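Local coordinates for protein putative oxidoreductase molybdopterin-binding subunit (Sulfolobus tokodaii, PDB 4ZOH) that binds a molybdopterin cytosine dinucleotide and probably serves as the molybdenum-bearing subunit of an oxidoreductase related to xanthine dehydrogenase and aldehyde oxidase, at residues I151-I156 against R693-P698; L155-V160 against R336-Y341; I343-N348 against I682-E687; M615-L620 against A677-I682. All blocks are in the same frame, centred on the assembly; numbering follows the deposited sequence.

Interaction 1: I151-I156 against R693-P698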
loop_
_atom_site.group_PDB
_atom_site.type_symbol
_atom_site.label_atom_id
_atom_site.label_comp_id
_atom_site.label_asym_id
_atom_site.label_seq_id
_atom_site.Cartn_x
_atom_site.Cartn_y
_atom_site.Cartn_z
ATOM N N ILE A 151 20.772 57.209 14.566
ATOM C CA ILE A 151 21.045 56.699 13.219
ATOM C C ILE A 151 19.763 56.125 12.641
ATOM O O ILE A 151 19.081 55.399 13.324
ATOM C CB ILE A 151 22.141 55.540 13.238
ATOM C CG1 ILE A 151 23.399 55.891 14.094
ATOM C CG2 ILE A 151 22.521 55.068 11.815
ATOM C CD1 ILE A 151 24.310 56.889 13.454
ATOM N N SER A 152 19.508 56.366 11.354
ATOM C CA SER A 152 18.270 55.875 10.716
ATOM C C SER A 152 18.560 55.205 9.424
ATOM O O SER A 152 19.410 55.661 8.703
ATOM C CB SER A 152 17.318 57.046 10.426
ATOM O OG SER A 152 16.855 57.472 11.663
ATOM N N ASP A 153 17.817 54.141 9.121
ATOM C CA ASP A 153 17.809 53.561 7.776
ATOM C C ASP A 153 16.621 52.569 7.642
ATOM O O ASP A 153 15.857 52.370 8.570
ATOM C CB ASP A 153 19.159 52.829 7.495
ATOM C CG ASP A 153 19.572 52.925 6.073
ATOM O OD1 ASP A 153 20.790 53.012 5.824
ATOM O OD2 ASP A 153 18.700 52.975 5.183
ATOM N N THR A 154 16.470 52.004 6.455
ATOM C CA THR A 154 15.476 50.968 6.218
ATOM C C THR A 154 16.190 49.645 5.838
ATOM O O THR A 154 16.926 49.609 4.867
ATOM C CB THR A 154 14.491 51.471 5.143
ATOM O OG1 THR A 154 13.721 52.531 5.745
ATOM C CG2 THR A 154 13.569 50.364 4.643
ATOM N N LEU A 155 15.975 48.604 6.631
ATOM C CA LEU A 155 16.576 47.286 6.376
ATOM C C LEU A 155 15.519 46.354 5.841
ATOM O O LEU A 155 14.431 46.295 6.389
ATOM C CB LEU A 155 17.145 46.699 7.673
ATOM C CG LEU A 155 18.125 47.515 8.494
ATOM C CD1 LEU A 155 18.516 46.755 9.754
ATOM C CD2 LEU A 155 19.303 47.910 7.604
ATOM N N ILE A 156 15.863 45.618 4.793
ATOM C CA ILE A 156 15.035 44.647 4.214
ATOM C C ILE A 156 15.537 43.208 4.507
ATOM O O ILE A 156 16.748 42.892 4.374
ATOM C CB ILE A 156 14.970 44.858 2.721
ATOM C CG1 ILE A 156 14.458 46.279 2.443
ATOM C CG2 ILE A 156 14.165 43.711 2.072
ATOM C CD1 ILE A 156 14.039 46.532 1.006
ATOM N N ARG A 693 27.130 50.553 3.416
ATOM C CA ARG A 693 26.106 49.953 4.200
ATOM C C ARG A 693 25.332 48.938 3.336
ATOM O O ARG A 693 24.992 49.203 2.184
ATOM C CB ARG A 693 25.181 51.027 4.772
ATOM C CG ARG A 693 24.454 50.528 6.016
ATOM C CD ARG A 693 23.601 51.636 6.574
ATOM N NE ARG A 693 24.345 52.532 7.453
ATOM C CZ ARG A 693 23.867 53.669 7.942
ATOM N NH1 ARG A 693 22.625 54.076 7.680
ATOM N NH2 ARG A 693 24.622 54.390 8.729
ATOM N N ILE A 694 25.118 47.754 3.865
ATOM C CA ILE A 694 24.207 46.771 3.177
ATOM C C ILE A 694 22.792 46.829 3.802
ATOM O O ILE A 694 22.648 46.637 5.027
ATOM C CB ILE A 694 24.776 45.346 3.292
ATOM C CG1 ILE A 694 26.137 45.303 2.574
ATOM C CG2 ILE A 694 23.786 44.279 2.739
ATOM C CD1 ILE A 694 26.853 43.985 2.786
ATOM N N THR A 695 21.790 47.137 2.981
ATOM C CA THR A 695 20.424 47.395 3.486
ATOM C C THR A 695 19.459 46.321 3.002
ATOM O O THR A 695 18.371 46.185 3.538
ATOM C CB THR A 695 19.853 48.786 3.037
ATOM O OG1 THR A 695 19.969 48.903 1.626
ATOM C CG2 THR A 695 20.587 49.966 3.687
ATOM N N LYS A 696 19.858 45.552 1.996
ATOM C CA LYS A 696 18.975 44.514 1.450
ATOM C C LYS A 696 19.723 43.225 1.063
ATOM O O LYS A 696 20.927 43.270 0.855
ATOM C CB LYS A 696 18.211 45.074 0.255
ATOM C CG LYS A 696 19.084 45.620 -0.845
ATOM C CD LYS A 696 18.420 45.460 -2.225
ATOM C CE LYS A 696 18.009 46.771 -2.864
ATOM N NZ LYS A 696 19.169 47.603 -3.291
ATOM N N MET A 697 18.996 42.109 0.937
ATOM C CA MET A 697 19.577 40.832 0.528
ATOM C C MET A 697 18.742 40.210 -0.622
ATOM O O MET A 697 17.599 40.575 -0.771
ATOM C CB MET A 697 19.539 39.887 1.700
ATOM C CG MET A 697 20.281 40.338 2.904
ATOM S SD MET A 697 20.172 39.249 4.318
ATOM C CE MET A 697 18.431 39.384 4.914
ATOM N N PRO A 698 19.246 39.225 -1.380
ATOM C CA PRO A 698 20.637 38.747 -1.328
ATOM C C PRO A 698 21.626 39.909 -1.750
ATOM O O PRO A 698 21.241 40.831 -2.498
ATOM C CB PRO A 698 20.630 37.613 -2.410
ATOM C CG PRO A 698 19.730 38.192 -3.482
ATOM C CD PRO A 698 18.621 38.870 -2.687
#
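Asp153 OD1 accepts from Arg693 NH1 at 2.8 Å, with an N-H...O angle of 162°, and the two groups form a salt bridge. OD1 lies close to the guanidinium plane, so the arginine offers its edge; the donor reaches OD1 on its anti side, somewhat out of the carboxylate plane, and the carboxylate is turned 65° against the guanidinium. Arg693 is bent at its third torsion, which swings the guanidinium back along the strand and puts NH2 3.8 Å from Ile151 CG2. The other carboxylate oxygen, Asp153 OD2, takes the backbone N of Thr154 at 2.7 Å, so each oxygen has a partner and rotation of the group is restrained. Thr695 CG2 lies against the same carboxylate, 3.7 Å from Asp153 OD1.

Further along, Ile156 N donates to Thr695 O at 2.9 Å, nearly straight at 174°, while Leu155 CA makes a CH...O contact with that oxygen at 3.5 Å. The segments run in nearly the same direction, and strand 149-161 is also bonded to strand 254-266. Residues 693-698, which follow helix 673-688, are thus tied to this outermost strand of the sheet by one ionic and one backbone bond, and the ion pair, partly exposed, is probably tempered by solvent.

Interaction 2: L155-V160 against R336-Y341; sequences LINQRV and RPEGIY
Asn157 and Tyr341 lie alongside each other, pointing opposite ways, the amide of the one steeply turned, by 82°, against the ring of the other. Asn157 ND2 approaches Tyr341 CD2 to 3.3 Å, and Asn157 CB lies 4.0 Å from the same ring carbon. With CG anti to the backbone N (chi1 -169°), the asparagine reaches from the strand to the helix, where its OD1 is 3.4 Å from Glu338 CG. At the far end of the ring Tyr341 OH stands 2.8 Å from Ile156 O; a hydrogen bond there is at most weak. Leu155 CB adds a looser apolar touch at Tyr341 CE2, 4.5 Å away.

The second shell fixes the polar ends. Asn157 OD1 accepts from Gln617 NE2, and Glu338 OE2 forms a salt bridge with Lys258, on the strand next to 149-161 in the sheet. Tyr341 N bonds to Pro337 O at 2.8 Å, an ordinary bond of the helix's first turns, which places the backbone from which the tyrosine springs.

Strand 155-160 and helix 336-341 run nearly antiparallel, at 158°, with axes 9.4 Å apart. The side chain of Pro337 is about 9 Å from the bound molybdenum. The arrangement is a helix laid against the edge strand of a mixed five-stranded sheet, within the molybdopterin cofactor-binding domain of the xanthine dehydrogenase family.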
loop_
_atom_site.group_PDB
_atom_site.type_symbol
_atom_site.label_atom_id
_atom_site.label_comp_id
_atom_site.label_asym_id
_atom_site.label_seq_id
_atom_site.Cartn_x
_atom_site.Cartn_y
_atom_site.Cartn_z
ATOM N N LEU A 155 15.975 48.604 6.631
ATOM C CA LEU A 155 16.576 47.286 6.376
ATOM C C LEU A 155 15.519 46.354 5.841
ATOM O O LEU A 155 14.431 46.295 6.389
ATOM C CB LEU A 155 17.145 46.699 7.673
ATOM C CG LEU A 155 18.125 47.515 8.494
ATOM C CD1 LEU A 155 18.516 46.755 9.754
ATOM C CD2 LEU A 155 19.303 47.910 7.604
ATOM N N ILE A 156 15.863 45.618 4.793
ATOM C CA ILE A 156 15.035 44.647 4.214
ATOM C C ILE A 156 15.537 43.208 4.507
ATOM O O ILE A 156 16.748 42.892 4.374
ATOM C CB ILE A 156 14.970 44.858 2.721
ATOM C CG1 ILE A 156 14.458 46.279 2.443
ATOM C CG2 ILE A 156 14.165 43.711 2.072
ATOM C CD1 ILE A 156 14.039 46.532 1.006
ATOM N N ASN A 157 14.579 42.344 4.861
ATOM C CA ASN A 157 14.767 40.925 4.970
ATOM C C ASN A 157 13.856 40.349 3.933
ATOM O O ASN A 157 12.624 40.329 4.106
ATOM C CB ASN A 157 14.478 40.524 6.423
ATOM C CG ASN A 157 14.911 39.081 6.748
ATOM O OD1 ASN A 157 14.306 38.116 6.234
ATOM N ND2 ASN A 157 15.900 38.920 7.692
ATOM N N GLN A 158 14.437 39.951 2.815
ATOM C CA GLN A 158 13.653 39.716 1.611
ATOM C C GLN A 158 12.847 38.416 1.687
ATOM O O GLN A 158 13.112 37.549 2.537
ATOM C CB GLN A 158 14.547 39.697 0.362
ATOM C CG GLN A 158 15.308 38.380 0.028
ATOM C CD GLN A 158 16.458 37.967 0.982
ATOM O OE1 GLN A 158 16.506 38.300 2.162
ATOM N NE2 GLN A 158 17.380 37.162 0.443
ATOM N N ARG A 159 11.875 38.264 0.790
ATOM C CA ARG A 159 11.127 36.990 0.692
ATOM C C ARG A 159 12.061 35.814 0.234
ATOM O O ARG A 159 12.796 35.965 -0.705
ATOM C CB ARG A 159 10.079 37.167 -0.356
ATOM C CG ARG A 159 8.950 36.169 -0.253
ATOM C CD ARG A 159 7.804 36.673 -1.172
ATOM N NE ARG A 159 6.550 35.973 -0.918
ATOM C CZ ARG A 159 5.765 36.187 0.120
ATOM N NH1 ARG A 159 4.658 35.444 0.279
ATOM N NH2 ARG A 159 6.073 37.102 1.029
ATOM N N VAL A 160 11.939 34.654 0.845
ATOM C CA VAL A 160 12.652 33.467 0.307
ATOM C C VAL A 160 11.646 32.308 0.183
ATOM O O VAL A 160 10.509 32.446 0.635
ATOM C CB VAL A 160 13.812 33.042 1.264
ATOM C CG1 VAL A 160 14.927 34.125 1.310
ATOM C CG2 VAL A 160 13.248 32.768 2.645
ATOM N N ARG A 336 11.889 34.771 13.947
ATOM C CA ARG A 336 13.076 35.067 14.782
ATOM C C ARG A 336 14.321 35.496 13.988
ATOM O O ARG A 336 15.027 36.418 14.440
ATOM C CB ARG A 336 13.366 33.963 15.760
ATOM C CG ARG A 336 12.377 33.898 16.894
ATOM C CD ARG A 336 11.340 32.807 16.718
ATOM N NE ARG A 336 11.982 31.520 16.817
ATOM C CZ ARG A 336 11.431 30.342 16.481
ATOM N NH1 ARG A 336 12.151 29.212 16.612
ATOM N NH2 ARG A 336 10.180 30.293 16.010
ATOM N N PRO A 337 14.552 34.905 12.770
ATOM C CA PRO A 337 15.683 35.347 11.969
ATOM C C PRO A 337 15.584 36.844 11.609
ATOM O O PRO A 337 16.620 37.582 11.635
ATOM C CB PRO A 337 15.565 34.520 10.689
ATOM C CG PRO A 337 14.898 33.295 11.128
ATOM C CD PRO A 337 13.945 33.672 12.195
ATOM N N GLU A 338 14.399 37.271 11.183
ATOM C CA GLU A 338 14.215 38.678 10.802
ATOM C C GLU A 338 14.552 39.628 11.969
ATOM O O GLU A 338 15.310 40.559 11.809
ATOM C CB GLU A 338 12.803 38.906 10.295
ATOM C CG GLU A 338 12.442 38.057 9.076
ATOM C CD GLU A 338 11.794 36.716 9.452
ATOM O OE1 GLU A 338 12.432 35.888 10.169
ATOM O OE2 GLU A 338 10.631 36.455 9.000
ATOM N N GLY A 339 14.005 39.351 13.127
ATOM C CA GLY A 339 14.216 40.163 14.339
ATOM C C GLY A 339 15.694 40.229 14.800
ATOM O O GLY A 339 16.186 41.322 15.031
ATOM N N ILE A 340 16.353 39.069 15.020
ATOM C CA ILE A 340 17.817 39.002 15.248
ATOM C C ILE A 340 18.615 39.680 14.097
ATOM O O ILE A 340 19.517 40.458 14.361
ATOM C CB ILE A 340 18.295 37.556 15.548
ATOM C CG1 ILE A 340 17.614 36.992 16.786
ATOM C CG2 ILE A 340 19.853 37.425 15.591
ATOM C CD1 ILE A 340 17.750 37.908 18.013
ATOM N N TYR A 341 18.248 39.453 12.834
ATOM C CA TYR A 341 18.912 40.103 11.728
ATOM C C TYR A 341 18.842 41.644 11.883
ATOM O O TYR A 341 19.868 42.344 11.700
ATOM C CB TYR A 341 18.273 39.694 10.418
ATOM C CG TYR A 341 18.552 40.573 9.190
ATOM C CD1 TYR A 341 19.718 40.448 8.456
ATOM C CD2 TYR A 341 17.588 41.513 8.724
ATOM C CE1 TYR A 341 19.961 41.249 7.311
ATOM C CE2 TYR A 341 17.822 42.301 7.594
ATOM C CZ TYR A 341 19.005 42.175 6.875
ATOM O OH TYR A 341 19.223 42.961 5.672
#

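Interaction 3: I343-N348 against I682-E687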
loop_
_atom_site.group_PDB
_atom_site.type_symbol
_atom_site.label_atom_id
_atom_site.label_comp_id
_atom_site.label_asym_id
_atom_site.label_seq_id
_atom_site.Cartn_x
_atom_site.Cartn_y
_atom_site.Cartn_z
ATOM N N ILE A 343 18.315 43.567 14.746
ATOM C CA ILE A 343 19.136 44.095 15.803
ATOM C C ILE A 343 20.659 43.931 15.499
ATOM O O ILE A 343 21.439 44.847 15.774
ATOM C CB ILE A 343 18.760 43.583 17.223
ATOM C CG1 ILE A 343 19.473 44.420 18.314
ATOM C CG2 ILE A 343 18.988 42.067 17.435
ATOM C CD1 ILE A 343 19.175 45.925 18.244
ATOM N N GLU A 344 21.073 42.802 14.900
ATOM C CA GLU A 344 22.507 42.549 14.625
ATOM C C GLU A 344 23.038 43.394 13.488
ATOM O O GLU A 344 24.202 43.832 13.514
ATOM C CB GLU A 344 22.797 41.065 14.436
ATOM C CG GLU A 344 22.495 40.234 15.634
ATOM C CD GLU A 344 23.395 40.644 16.799
ATOM O OE1 GLU A 344 24.636 40.484 16.630
ATOM O OE2 GLU A 344 22.848 41.162 17.834
ATOM N N ARG A 345 22.204 43.738 12.529
ATOM C CA ARG A 345 22.625 44.716 11.563
ATOM C C ARG A 345 22.762 46.140 12.173
ATOM O O ARG A 345 23.767 46.841 11.951
ATOM C CB ARG A 345 21.667 44.734 10.402
ATOM C CG ARG A 345 21.706 43.447 9.537
ATOM C CD ARG A 345 23.038 43.313 8.811
ATOM N NE ARG A 345 23.238 44.427 7.900
ATOM C CZ ARG A 345 24.215 45.330 7.991
ATOM N NH1 ARG A 345 25.166 45.211 8.938
ATOM N NH2 ARG A 345 24.266 46.322 7.081
ATOM N N ILE A 346 21.757 46.552 12.939
ATOM C CA ILE A 346 21.723 47.856 13.561
ATOM C C ILE A 346 23.018 47.994 14.409
ATOM O O ILE A 346 23.699 48.960 14.230
ATOM C CB ILE A 346 20.419 48.037 14.412
ATOM C CG1 ILE A 346 19.215 48.361 13.480
ATOM C CG2 ILE A 346 20.569 49.158 15.456
ATOM C CD1 ILE A 346 17.890 48.045 14.149
ATOM N N VAL A 347 23.318 47.012 15.287
ATOM C CA VAL A 347 24.516 46.972 16.125
ATOM C C VAL A 347 25.801 47.211 15.284
ATOM O O VAL A 347 26.702 47.983 15.698
ATOM C CB VAL A 347 24.622 45.643 16.883
ATOM C CG1 VAL A 347 26.043 45.391 17.378
ATOM C CG2 VAL A 347 23.712 45.629 18.100
ATOM N N ASN A 348 25.878 46.614 14.097
ATOM C CA ASN A 348 27.071 46.829 13.291
ATOM C C ASN A 348 27.064 48.175 12.628
ATOM O O ASN A 348 28.134 48.776 12.372
ATOM C CB ASN A 348 27.295 45.730 12.253
ATOM C CG ASN A 348 28.201 44.640 12.737
ATOM O OD1 ASN A 348 28.183 44.185 13.916
ATOM N ND2 ASN A 348 29.069 44.246 11.824
ATOM N N ILE A 682 26.973 36.712 8.155
ATOM C CA ILE A 682 27.529 36.771 6.791
ATOM C C ILE A 682 27.427 38.190 6.200
ATOM O O ILE A 682 28.370 38.682 5.532
ATOM C CB ILE A 682 26.899 35.702 5.843
ATOM C CG1 ILE A 682 27.287 34.236 6.257
ATOM C CG2 ILE A 682 27.253 36.048 4.418
ATOM C CD1 ILE A 682 28.771 33.983 6.165
ATOM N N ILE A 683 26.253 38.821 6.383
ATOM C CA ILE A 683 26.105 40.188 5.932
ATOM C C ILE A 683 27.126 41.122 6.687
ATOM O O ILE A 683 27.707 41.985 6.054
ATOM C CB ILE A 683 24.647 40.753 6.045
ATOM C CG1 ILE A 683 23.648 39.922 5.180
ATOM C CG2 ILE A 683 24.711 42.244 5.583
ATOM C CD1 ILE A 683 23.927 40.050 3.655
ATOM N N ASN A 684 27.295 40.957 7.988
ATOM C CA ASN A 684 28.253 41.815 8.711
ATOM C C ASN A 684 29.661 41.652 8.130
ATOM O O ASN A 684 30.329 42.660 7.814
ATOM C CB ASN A 684 28.202 41.554 10.211
ATOM C CG ASN A 684 26.941 42.124 10.842
ATOM O OD1 ASN A 684 26.169 42.755 10.124
ATOM N ND2 ASN A 684 26.698 41.889 12.180
ATOM N N ALA A 685 30.037 40.388 7.878
ATOM C CA ALA A 685 31.306 40.047 7.207
ATOM C C ALA A 685 31.456 40.747 5.902
ATOM O O ALA A 685 32.504 41.416 5.713
ATOM C CB ALA A 685 31.538 38.551 7.060
ATOM N N VAL A 686 30.459 40.648 5.015
ATOM C CA VAL A 686 30.600 41.217 3.677
ATOM C C VAL A 686 30.711 42.743 3.776
ATOM O O VAL A 686 31.361 43.408 2.938
ATOM C CB VAL A 686 29.435 40.868 2.757
ATOM C CG1 VAL A 686 29.582 41.513 1.365
ATOM C CG2 VAL A 686 29.359 39.363 2.527
ATOM N N GLU A 687 30.035 43.292 4.792
ATOM C CA GLU A 687 29.942 44.722 4.898
ATOM C C GLU A 687 31.318 45.261 5.254
ATOM O O GLU A 687 31.723 46.257 4.667
ATOM C CB GLU A 687 28.933 45.129 5.964
ATOM C CG GLU A 687 28.796 46.636 6.097
ATOM C CD GLU A 687 27.628 47.032 6.999
ATOM O OE1 GLU A 687 27.615 46.652 8.186
ATOM O OE2 GLU A 687 26.709 47.682 6.484
HETATM O O HOH W 1 29.605 45.165 9.197
#
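Arg345 folds back on itself through bends at its second and third torsions, whereas Glu687 stretches out from a CG anti to its own backbone N (chi1 -179°); the two side chains approach head-on from the two helices. Arg345 NH1 donates to Glu687 OE1 at 2.9 Å, and NH2 donates to OE2 at the same distance, a two-nitrogen salt bridge. It is not a coplanar pair: the flat groups stand 68° apart, and both oxygens are reached from above the carboxylate plane.

Asn684 OD1 takes a second bond from Arg345 NH1, also 2.9 Å long, while Ile683 CG2 sits over one face of the guanidinium, 3.5 Å from Arg345 NE. Arg345 NH2 is further bound by Ile694 O, and Glu687 OE2 by Ile694 N, so the chain beyond helix 673-688 joins the same network.

The amides of Asn348 and Asn684 stack, with Asn348 ND2 3.2 Å from Asn684 CG. Asn684 ND2 bonds to Val408 O and, weakly at 3.4 Å, to Glu344 O. A water accepts from Asn348 ND2 at 2.8 Å and donates to Asn684 O and Glu687 OE1; Asn348 OD1 is bonded to Arg362. Helices 343-348 and 682-687 run 24° apart, their axes separated by 10.3 Å. That distance is bridged largely by polar side chains in a buried setting, where mutual pairing probably keeps Arg345 and Glu687 charged.

Interaction 4: M615-L620 against A677-I682; sequences MAQALL and AATPTI
Ile682, followed from CB outward, packs against three residues of helix 615-619. Its CB is 4.1 Å from Ala618 CB. With CG1 beside the backbone N (chi1 -67°), CG2 is the branch that carries the closest contacts of the side chain: it meets Ala618 CB and Leu619 CD2, both at 3.8 Å, with the leucine side chain crossing it at about a right angle. The other branch touches through CG1, 4.1 Å from Met615 CB, and it is this atom rather than the terminal CD1 that carries the contact there. One turn earlier, Ala678 CB presses on the backbone, 3.8 Å from Met615 N.

Polar groups lie beside this apolar patch. Gln617 OE1 and Thr679 OG1 are 3.7 Å apart and are joined through a water that donates to each, 2.9 Å from Gln617 OE1. Beyond the contact, the amide of the extended Gln617 is held by strand 149-161 and by Arg256, while Thr679 OG1 is also bonded to Gly614 O.

The small side chains of Ala618 and Ala678 are consistent with the close approach of the axes, 7.7 Å, at a crossing angle of -40°. Helix 677-682 is kinked at Pro680, whose N makes no bond to the preceding turn. Around the pair, Ala677, Thr681 and Ile682 also touch strand 568-577, Met615 and Leu619 touch strand 583-593, and Met697, in the loop after helix 673-688, packs on Thr679.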
loop_
_atom_site.group_PDB
_atom_site.type_symbol
_atom_site.label_atom_id
_atom_site.label_comp_id
_atom_site.label_asym_id
_atom_site.label_seq_id
_atom_site.Cartn_x
_atom_site.Cartn_y
_atom_site.Cartn_z
ATOM N N MET A 615 23.109 31.570 5.299
ATOM C CA MET A 615 24.128 32.150 4.389
ATOM C C MET A 615 23.551 32.356 3.003
ATOM O O MET A 615 23.842 33.351 2.308
ATOM C CB MET A 615 25.330 31.194 4.338
ATOM C CG MET A 615 26.278 31.490 3.189
ATOM S SD MET A 615 27.657 30.315 2.991
ATOM C CE MET A 615 27.689 29.735 4.682
ATOM N N ALA A 616 22.781 31.361 2.552
ATOM C CA ALA A 616 22.170 31.399 1.205
ATOM C C ALA A 616 21.152 32.617 1.098
ATOM O O ALA A 616 21.026 33.242 0.025
ATOM C CB ALA A 616 21.415 30.100 0.948
ATOM N N GLN A 617 20.417 32.878 2.185
ATOM C CA GLN A 617 19.512 34.067 2.220
ATOM C C GLN A 617 20.338 35.381 2.030
ATOM O O GLN A 617 19.986 36.241 1.150
ATOM C CB GLN A 617 18.718 34.135 3.555
ATOM C CG GLN A 617 17.764 35.364 3.547
ATOM C CD GLN A 617 16.824 35.560 4.704
ATOM O OE1 GLN A 617 16.863 34.889 5.769
ATOM N NE2 GLN A 617 15.948 36.551 4.516
ATOM N N ALA A 618 21.440 35.498 2.797
ATOM C CA ALA A 618 22.405 36.647 2.671
ATOM C C ALA A 618 22.984 36.757 1.272
ATOM O O ALA A 618 23.002 37.853 0.662
ATOM C CB ALA A 618 23.550 36.536 3.695
ATOM N N LEU A 619 23.364 35.625 0.706
ATOM C CA LEU A 619 24.206 35.672 -0.520
ATOM C C LEU A 619 23.561 35.211 -1.800
ATOM O O LEU A 619 24.091 35.519 -2.857
ATOM C CB LEU A 619 25.524 34.876 -0.332
ATOM C CG LEU A 619 26.420 35.206 0.848
ATOM C CD1 LEU A 619 27.603 34.190 0.847
ATOM C CD2 LEU A 619 26.852 36.705 0.747
ATOM N N LEU A 620 22.497 34.410 -1.744
ATOM C CA LEU A 620 22.034 33.790 -3.015
ATOM C C LEU A 620 20.563 33.994 -3.281
ATOM O O LEU A 620 20.202 34.404 -4.372
ATOM C CB LEU A 620 22.339 32.270 -3.062
ATOM C CG LEU A 620 23.804 31.777 -3.126
ATOM C CD1 LEU A 620 23.927 30.331 -2.635
ATOM C CD2 LEU A 620 24.265 31.864 -4.569
ATOM N N ALA A 677 21.246 32.888 13.178
ATOM C CA ALA A 677 22.587 33.505 13.268
ATOM C C ALA A 677 23.298 33.781 11.986
ATOM O O ALA A 677 23.953 34.790 11.899
ATOM C CB ALA A 677 23.495 32.742 14.244
ATOM N N ALA A 678 23.177 32.929 10.964
ATOM C CA ALA A 678 24.118 33.004 9.825
ATOM C C ALA A 678 23.928 34.198 8.933
ATOM O O ALA A 678 24.928 34.768 8.400
ATOM C CB ALA A 678 24.155 31.685 8.998
ATOM N N THR A 679 22.650 34.594 8.741
ATOM C CA THR A 679 22.360 35.702 7.841
ATOM C C THR A 679 23.051 36.995 8.255
ATOM O O THR A 679 23.828 37.554 7.481
ATOM C CB THR A 679 20.819 35.908 7.678
ATOM O OG1 THR A 679 20.278 34.675 7.222
ATOM C CG2 THR A 679 20.496 36.912 6.596
ATOM N N PRO A 680 22.765 37.515 9.434
ATOM C CA PRO A 680 23.504 38.762 9.735
ATOM C C PRO A 680 25.055 38.510 9.955
ATOM O O PRO A 680 25.845 39.433 9.754
ATOM C CB PRO A 680 22.955 39.151 11.117
ATOM C CG PRO A 680 22.526 37.886 11.749
ATOM C CD PRO A 680 21.908 37.087 10.576
ATOM N N THR A 681 25.446 37.317 10.437
ATOM C CA THR A 681 26.911 37.003 10.516
ATOM C C THR A 681 27.577 37.264 9.193
ATOM O O THR A 681 28.562 38.034 9.106
ATOM C CB THR A 681 27.204 35.566 10.956
ATOM O OG1 THR A 681 26.648 35.402 12.254
ATOM C CG2 THR A 681 28.790 35.346 11.137
ATOM N N ILE A 682 26.973 36.712 8.155
ATOM C CA ILE A 682 27.529 36.771 6.791
ATOM C C ILE A 682 27.427 38.190 6.200
ATOM O O ILE A 682 28.370 38.682 5.532
ATOM C CB ILE A 682 26.899 35.702 5.843
ATOM C CG1 ILE A 682 27.287 34.236 6.257
ATOM C CG2 ILE A 682 27.253 36.048 4.418
ATOM C CD1 ILE A 682 28.771 33.983 6.165
HETATM O O HOH W 2 18.006 32.940 7.642
#

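In the fold
The four contacts lie on one side of the chain's centre, their own centres all 10 to 14 Å apart. Interactions 1 and 2 share strand 149-161, interactions 2 and 3 share helix 336-353, and interactions 3 and 4 share helix 673-688. Along the chain, interaction 2 closes before 3 opens; 4 is nested within 3, and 3 within the long span closed by interaction 1. Met697 of interaction 1 also touches Tyr341 of interaction 2, so residues 693-698 join the set. The C-terminal region is thereby fastened to the earlier cofactor-binding region, bringing together parts over 500 residues apart; the side chain of Pro337, in interaction 2, lies about 9 Å from the molybdenum.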